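Local coordinates for protein delta-aminolevulinic acid dehydratase (Toxoplasma gondii ME49, PDB 3OBK) that catalyses the condensation of two 5-aminolevulinate molecules into porphobilinogen, the monopyrrole from which haem and other tetrapyrroles are built, at residues A[41-46]-A[339-344]; A[343-346]-A[351-354]. All coordinates share one frame; numbering follows the deposited sequence.

Contacts 1 and 2 share helix 334-346, which spends two successive turns on different partners: 339-344 meets the chain leading into the first barrel strand, and 343-346 meets the C-terminal tail. Their centres are about 8 Å apart, and they touch where Met341 O lies 3.9 Å from Thr352 OG1, a packing contact. Neither lines the porphobilinogen pocket; their centres lie about 17 and 25 Å from the centre of the chain. They are also connected through the assembly, since Pro43 of contact 1 packs on Glu353 of the second subunit, while Pro354 of contact 2 packs on Met341 of that subunit.

Contact 1 (A[41-46]-A[339-344]); sequences VKPSSL and KWMVED
Met341 reaches from helix 334-346 to Pro43 and the backbone just before it, and the whole contact depends on the end of this one thioether chain. Its CG stands anti to the carbonyl carbon (chi1 -73°) and the chain runs straight as far as SD; rotation about the CG-SD bond (chi3 69°) then turns the methyl group into the corner formed by Val41 O and Pro43 CD. Met341 CE thus comes within 3.4 Å of Pro43 CD. Met341 CE also lies 3.4 Å from Val41 O, a non-polar methyl beside a carbonyl oxygen. Behind the methyl the sulfur is a little farther off, with Met341 SD 3.9 Å from Pro43 CD. The sulfur stands above the plane of the proline ring, displaced to its CD rim and slightly past it, the methyl lies farther out beyond that rim, and the two side chains are inclined to each other.

No hydrogen bond joins the two segments; the polar groups find partners within 41-46 and on the second subunit. Pro43 starts a short 3-10 turn, in which Leu46 N donates to Pro43 O at 2.9 Å. Lys42 leaves the backbone on the side facing away from the helix; Lys42 NZ donates to Ser44 OG at 2.9 Å and also to Gln34 O of the second subunit, whose Glu353 OE1 bonds Ser44 OG. The same subunit adds cover, with its Cys355 packing on Met341.

Sequence-distant but spatially adjacent, 41-46 leads into strand 46-53 and helix 334-346 follows strand 328-331; those strands pair in parallel where the TIM barrel closes.

Contact 2 (A[343-346]-A[351-354]); sequences EDMK and FTEP. With EDO (1,2-ethanediol), chain M.
Asp344 and the pair Phe351-Thr352 tie the last helix of the TIM barrel, 334-346, to the C-terminal tail that crosses its end. One carboxylate oxygen takes most of the load. Phe351 N donates to Asp344 OD2 at 3.1 Å, with a nearly straight N-H...O angle of 160°; the donor comes from the syn side but well out of the carboxylate plane. The anti lone pair of that oxygen receives the Thr352 hydroxyl, Thr352 OG1 to Asp344 OD2 being 2.6 Å. Thr352 N adds a third, weak bond. Asp344 OD1 accepts from Lys350 N, so both oxygens are occupied by the returning chain, an environment that would probably favour the ionised form.

With its CG anti to the backbone N (chi1 -176°), Asp344 holds its carboxylate above the plane of the Phe351 ring but displaced past the CD2-CE2 rim, the planes 31° apart and Asp344 CG 3.4 Å from Phe351 CE2. Thr352 CG2 lies on the same face. Backbone N-H groups and the Thr352 hydroxyl thus hold the carboxylate beside and above that rim.

Glu353 leaves the backbone on the side facing away from the helix, and Glu353 OE1 takes a bond from O1 of a 1,2-ethanediol, probably from the crystallisation liquor, at 2.6 Å, and also bonds Ser44 OG of the second subunit. The backbone of Glu353 pairs in an antiparallel ladder with a strand of that subunit. Met345 is bent twice along its chain and runs across Thr352 and Glu353, Met345 SD lying 3.7 Å from Glu353 CA and Met345 CE 4.1 Å from Pro354 CD.

Contact 1 (A[41-46]-A[339-344])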
ATOM      1  N   VAL A  41      29.550  -1.652   3.797  1.00  9.12           N
ATOM      2  CA  VAL A  41      30.057  -0.366   4.230  1.00  8.45           C
ATOM      3  C   VAL A  41      31.332  -0.133   3.466  1.00  8.92           C
ATOM      4  O   VAL A  41      32.145  -1.040   3.342  1.00  9.77           O
ATOM      5  CB  VAL A  41      30.401  -0.363   5.745  1.00  8.33           C
ATOM      6  CG1 VAL A  41      31.138   0.856   6.107  1.00  7.99           C
ATOM      7  CG2 VAL A  41      29.170  -0.501   6.602  1.00  7.94           C
ATOM      8  N   LYS A  42      31.527   1.081   2.981  1.00  8.90           N
ATOM      9  CA  LYS A  42      32.773   1.471   2.355  1.00  9.47           C
ATOM     10  C   LYS A  42      33.244   2.802   2.950  1.00  9.63           C
ATOM     11  O   LYS A  42      32.425   3.555   3.491  1.00 10.60           O
ATOM     12  CB  LYS A  42      32.605   1.582   0.846  1.00  9.35           C
ATOM     13  CG  LYS A  42      31.451   2.455   0.421  1.00  9.51           C
ATOM     14  CD  LYS A  42      31.353   2.655  -1.081  1.00  8.98           C
ATOM     15  CE  LYS A  42      30.224   3.584  -1.439  1.00  8.71           C
ATOM     16  NZ  LYS A  42      30.280   4.978  -0.862  1.00  8.45           N
ATOM     17  N   PRO A  43      34.548   3.090   2.880  1.00  9.30           N
ATOM     18  CA  PRO A  43      35.060   4.334   3.410  1.00  9.43           C
ATOM     19  C   PRO A  43      34.428   5.594   2.800  1.00 10.00           C
ATOM     20  O   PRO A  43      34.195   6.561   3.507  1.00  9.74           O
ATOM     21  CB  PRO A  43      36.550   4.284   3.041  1.00 10.37           C
ATOM     22  CG  PRO A  43      36.888   2.820   2.941  1.00 10.35           C
ATOM     23  CD  PRO A  43      35.621   2.177   2.433  1.00 10.41           C
ATOM     24  N   SER A  44      34.170   5.593   1.493  1.00 10.67           N
ATOM     25  CA  SER A  44      33.629   6.779   0.835  1.00 11.32           C
ATOM     26  C   SER A  44      32.130   7.037   1.141  1.00 11.89           C
ATOM     27  O   SER A  44      31.548   8.007   0.608  1.00 11.72           O
ATOM     28  CB  SER A  44      33.852   6.704  -0.668  1.00 11.74           C
ATOM     29  OG  SER A  44      32.993   5.780  -1.276  1.00 12.43           O
ATOM     30  N   SER A  45      31.529   6.176   1.980  1.00 11.31           N
ATOM     31  CA  SER A  45      30.221   6.427   2.545  1.00 11.43           C
ATOM     32  C   SER A  45      30.350   7.074   3.935  1.00 11.20           C
ATOM     33  O   SER A  45      29.341   7.395   4.560  1.00 12.21           O
ATOM     34  CB  SER A  45      29.390   5.129   2.627  1.00 11.53           C
ATOM     35  OG  SER A  45      29.101   4.579   1.322  1.00 13.03           O
ATOM     36  N   LEU A  46      31.564   7.311   4.411  1.00 10.70           N
ATOM     37  CA  LEU A  46      31.754   7.935   5.722  1.00 10.16           C
ATOM     38  C   LEU A  46      32.128   9.422   5.591  1.00 10.12           C
ATOM     39  O   LEU A  46      32.903   9.806   4.712  1.00 10.56           O
ATOM     40  CB  LEU A  46      32.835   7.197   6.518  1.00 10.18           C
ATOM     41  CG  LEU A  46      32.685   5.668   6.633  1.00 11.27           C
ATOM     42  CD1 LEU A  46      33.818   5.030   7.437  1.00  7.88           C
ATOM     43  CD2 LEU A  46      31.272   5.244   7.192  1.00  9.13           C
ATOM     44  N   LYS A 339      40.744   3.160   8.166  1.00 14.23           N
ATOM     45  CA  LYS A 339      42.086   2.670   8.368  1.00 15.50           C
ATOM     46  C   LYS A 339      42.040   1.175   8.585  1.00 15.57           C
ATOM     47  O   LYS A 339      42.812   0.441   7.991  1.00 16.25           O
ATOM     48  CB  LYS A 339      42.737   3.375   9.551  1.00 16.27           C
ATOM     49  CG  LYS A 339      44.210   3.108   9.744  1.00 18.37           C
ATOM     50  CD  LYS A 339      44.725   3.963  10.902  1.00 21.75           C
ATOM     51  CE  LYS A 339      46.044   3.464  11.455  1.00 24.97           C
ATOM     52  NZ  LYS A 339      46.243   4.036  12.808  1.00 27.69           N
ATOM     53  N   TRP A 340      41.126   0.722   9.428  1.00 15.01           N
ATOM     54  CA  TRP A 340      40.999  -0.686   9.676  1.00 15.20           C
ATOM     55  C   TRP A 340      40.700  -1.414   8.391  1.00 15.08           C
ATOM     56  O   TRP A 340      41.263  -2.461   8.102  1.00 15.94           O
ATOM     57  CB  TRP A 340      39.896  -0.950  10.676  1.00 15.26           C
ATOM     58  CG  TRP A 340      40.252  -0.613  12.079  1.00 17.44           C
ATOM     59  CD1 TRP A 340      41.465  -0.788  12.693  1.00 19.75           C
ATOM     60  CD2 TRP A 340      39.372  -0.092  13.073  1.00 17.13           C
ATOM     61  NE1 TRP A 340      41.390  -0.387  13.997  1.00 20.94           N
ATOM     62  CE2 TRP A 340      40.113   0.038  14.257  1.00 19.54           C
ATOM     63  CE3 TRP A 340      38.028   0.265  13.076  1.00 17.85           C
ATOM     64  CZ2 TRP A 340      39.555   0.520  15.430  1.00 21.14           C
ATOM     65  CZ3 TRP A 340      37.471   0.753  14.237  1.00 18.63           C
ATOM     66  CH2 TRP A 340      38.224   0.875  15.399  1.00 20.27           C
ATOM     67  N   MET A 341      39.797  -0.854   7.610  1.00 14.80           N
ATOM     68  CA  MET A 341      39.438  -1.467   6.355  1.00 14.40           C
ATOM     69  C   MET A 341      40.642  -1.523   5.427  1.00 14.74           C
ATOM     70  O   MET A 341      40.896  -2.572   4.808  1.00 14.58           O
ATOM     71  CB  MET A 341      38.273  -0.719   5.707  1.00 13.78           C
ATOM     72  CG  MET A 341      36.943  -0.950   6.402  1.00 13.76           C
ATOM     73  SD  MET A 341      35.572   0.015   5.732  1.00 12.63           S
ATOM     74  CE  MET A 341      35.421  -0.787   4.171  1.00 13.16           C
ATOM     75  N   VAL A 342      41.403  -0.424   5.347  1.00 15.11           N
ATOM     76  CA  VAL A 342      42.554  -0.381   4.425  1.00 15.61           C
ATOM     77  C   VAL A 342      43.676  -1.292   4.911  1.00 16.77           C
ATOM     78  O   VAL A 342      44.226  -2.031   4.147  1.00 17.15           O
ATOM     79  CB  VAL A 342      43.029   1.054   4.141  1.00 15.88           C
ATOM     80  CG1 VAL A 342      44.339   1.055   3.341  1.00 14.31           C
ATOM     81  CG2 VAL A 342      41.904   1.844   3.394  1.00 13.03           C
ATOM     82  N   GLU A 343      43.947  -1.322   6.202  1.00 18.23           N
ATOM     83  CA  GLU A 343      44.916  -2.283   6.732  1.00 19.51           C
ATOM     84  C   GLU A 343      44.558  -3.755   6.476  1.00 20.15           C
ATOM     85  O   GLU A 343      45.439  -4.567   6.196  1.00 20.44           O
ATOM     86  CB  GLU A 343      45.173  -2.030   8.215  1.00 19.51           C
ATOM     87  CG  GLU A 343      46.188  -0.911   8.417  1.00 21.23           C
ATOM     88  CD  GLU A 343      46.193  -0.269   9.818  1.00 24.21           C
ATOM     89  OE1 GLU A 343      45.386  -0.688  10.720  1.00 24.24           O
ATOM     90  OE2 GLU A 343      47.015   0.686   9.979  1.00 24.39           O
ATOM     91  N   ASP A 344      43.273  -4.088   6.559  1.00 20.64           N
ATOM     92  CA  ASP A 344      42.836  -5.464   6.371  1.00 20.91           C
ATOM     93  C   ASP A 344      43.001  -5.838   4.915  1.00 21.57           C
ATOM     94  O   ASP A 344      43.502  -6.912   4.589  1.00 22.32           O
ATOM     95  CB  ASP A 344      41.388  -5.641   6.784  1.00 20.27           C
ATOM     96  CG  ASP A 344      40.954  -7.065   6.677  1.00 20.80           C
ATOM     97  OD1 ASP A 344      41.398  -7.874   7.500  1.00 22.89           O
ATOM     98  OD2 ASP A 344      40.188  -7.405   5.765  1.00 21.21           O
TER

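Contact 2 (A[343-346]-A[351-354])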
ATOM      1  N   GLU A 343      43.947  -1.322   6.202  1.00 18.23           N
ATOM      2  CA  GLU A 343      44.916  -2.283   6.732  1.00 19.51           C
ATOM      3  C   GLU A 343      44.558  -3.755   6.476  1.00 20.15           C
ATOM      4  O   GLU A 343      45.439  -4.567   6.196  1.00 20.44           O
ATOM      5  CB  GLU A 343      45.173  -2.030   8.215  1.00 19.51           C
ATOM      6  CG  GLU A 343      46.188  -0.911   8.417  1.00 21.23           C
ATOM      7  CD  GLU A 343      46.193  -0.269   9.818  1.00 24.21           C
ATOM      8  OE1 GLU A 343      45.386  -0.688  10.720  1.00 24.24           O
ATOM      9  OE2 GLU A 343      47.015   0.686   9.979  1.00 24.39           O
ATOM     10  N   ASP A 344      43.273  -4.088   6.559  1.00 20.64           N
ATOM     11  CA  ASP A 344      42.836  -5.464   6.371  1.00 20.91           C
ATOM     12  C   ASP A 344      43.001  -5.838   4.915  1.00 21.57           C
ATOM     13  O   ASP A 344      43.502  -6.912   4.589  1.00 22.32           O
ATOM     14  CB  ASP A 344      41.388  -5.641   6.784  1.00 20.27           C
ATOM     15  CG  ASP A 344      40.954  -7.065   6.677  1.00 20.80           C
ATOM     16  OD1 ASP A 344      41.398  -7.874   7.500  1.00 22.89           O
ATOM     17  OD2 ASP A 344      40.188  -7.405   5.765  1.00 21.21           O
ATOM     18  N   MET A 345      42.642  -4.923   4.034  1.00 21.74           N
ATOM     19  CA  MET A 345      42.739  -5.178   2.598  1.00 22.52           C
ATOM     20  C   MET A 345      44.186  -5.264   2.149  1.00 23.59           C
ATOM     21  O   MET A 345      44.485  -5.958   1.192  1.00 23.79           O
ATOM     22  CB  MET A 345      42.041  -4.068   1.824  1.00 22.41           C
ATOM     23  CG  MET A 345      41.631  -4.408   0.423  1.00 24.39           C
ATOM     24  SD  MET A 345      40.194  -5.493   0.293  1.00 26.93           S
ATOM     25  CE  MET A 345      41.020  -6.960  -0.309  1.00 27.88           C
ATOM     26  N   LYS A 346      45.083  -4.536   2.811  1.00 23.89           N
ATOM     27  CA  LYS A 346      46.486  -4.582   2.443  1.00 24.48           C
ATOM     28  C   LYS A 346      47.130  -5.773   3.087  1.00 24.86           C
ATOM     29  O   LYS A 346      48.181  -6.210   2.650  1.00 25.05           O
ATOM     30  CB  LYS A 346      47.232  -3.323   2.867  1.00 24.64           C
ATOM     31  CG  LYS A 346      47.167  -2.170   1.883  1.00 25.76           C
ATOM     32  CD  LYS A 346      47.810  -0.914   2.529  1.00 29.19           C
ATOM     33  CE  LYS A 346      48.256   0.177   1.532  1.00 30.70           C
ATOM     34  NZ  LYS A 346      47.818  -0.089   0.107  1.00 32.44           N
ATOM     35  N   PHE A 351      38.282  -9.627   6.832  1.00 19.16           N
ATOM     36  CA  PHE A 351      36.877  -9.205   6.718  1.00 17.13           C
ATOM     37  C   PHE A 351      36.522  -8.275   5.553  1.00 15.80           C
ATOM     38  O   PHE A 351      35.350  -7.875   5.408  1.00 15.34           O
ATOM     39  CB  PHE A 351      36.421  -8.579   8.041  1.00 16.37           C
ATOM     40  CG  PHE A 351      37.025  -7.231   8.315  1.00 16.13           C
ATOM     41  CD1 PHE A 351      36.323  -6.068   8.025  1.00 14.85           C
ATOM     42  CD2 PHE A 351      38.292  -7.117   8.858  1.00 16.05           C
ATOM     43  CE1 PHE A 351      36.873  -4.834   8.296  1.00 14.28           C
ATOM     44  CE2 PHE A 351      38.836  -5.897   9.123  1.00 14.96           C
ATOM     45  CZ  PHE A 351      38.128  -4.747   8.836  1.00 14.80           C
ATOM     46  N   THR A 352      37.492  -7.904   4.723  1.00 14.60           N
ATOM     47  CA  THR A 352      37.202  -6.948   3.663  1.00 12.98           C
ATOM     48  C   THR A 352      37.353  -7.548   2.286  1.00 12.85           C
ATOM     49  O   THR A 352      38.010  -8.557   2.127  1.00 12.97           O
ATOM     50  CB  THR A 352      38.075  -5.679   3.780  1.00 12.93           C
ATOM     51  OG1 THR A 352      39.474  -6.027   3.688  1.00 12.60           O
ATOM     52  CG2 THR A 352      37.745  -4.942   5.083  1.00 11.94           C
ATOM     53  N   GLU A 353      36.722  -6.928   1.296  1.00 12.55           N
ATOM     54  CA  GLU A 353      36.993  -7.253  -0.112  1.00 13.09           C
ATOM     55  C   GLU A 353      36.713  -6.039  -0.990  1.00 12.75           C
ATOM     56  O   GLU A 353      36.188  -5.039  -0.512  1.00 12.05           O
ATOM     57  CB  GLU A 353      36.206  -8.481  -0.579  1.00 13.07           C
ATOM     58  CG  GLU A 353      34.783  -8.228  -0.879  1.00 13.30           C
ATOM     59  CD  GLU A 353      34.043  -9.505  -1.199  1.00 15.13           C
ATOM     60  OE1 GLU A 353      33.513 -10.170  -0.279  1.00 15.44           O
ATOM     61  OE2 GLU A 353      33.991  -9.848  -2.395  1.00 16.44           O
ATOM     62  N   PRO A 354      37.135  -6.097  -2.257  1.00 12.96           N
ATOM     63  CA  PRO A 354      36.945  -4.954  -3.123  1.00 12.70           C
ATOM     64  C   PRO A 354      35.506  -4.791  -3.524  1.00 12.98           C
ATOM     65  O   PRO A 354      34.781  -5.782  -3.651  1.00 13.22           O
ATOM     66  CB  PRO A 354      37.734  -5.307  -4.368  1.00 12.94           C
ATOM     67  CG  PRO A 354      38.493  -6.505  -4.059  1.00 13.49           C
ATOM     68  CD  PRO A 354      37.905  -7.166  -2.902  1.00 13.27           C
TER
HETATM   69  C1  EDO M 375      33.512  -8.499   2.863  1.00 16.57           C
HETATM   70  O1  EDO M 375      34.228  -9.530   2.169  1.00 15.38           O
HETATM   71  C2  EDO M 375      32.054  -8.373   2.395  1.00 14.90           C
HETATM   72  O2  EDO M 375      31.289  -9.473   2.887  1.00 16.05           O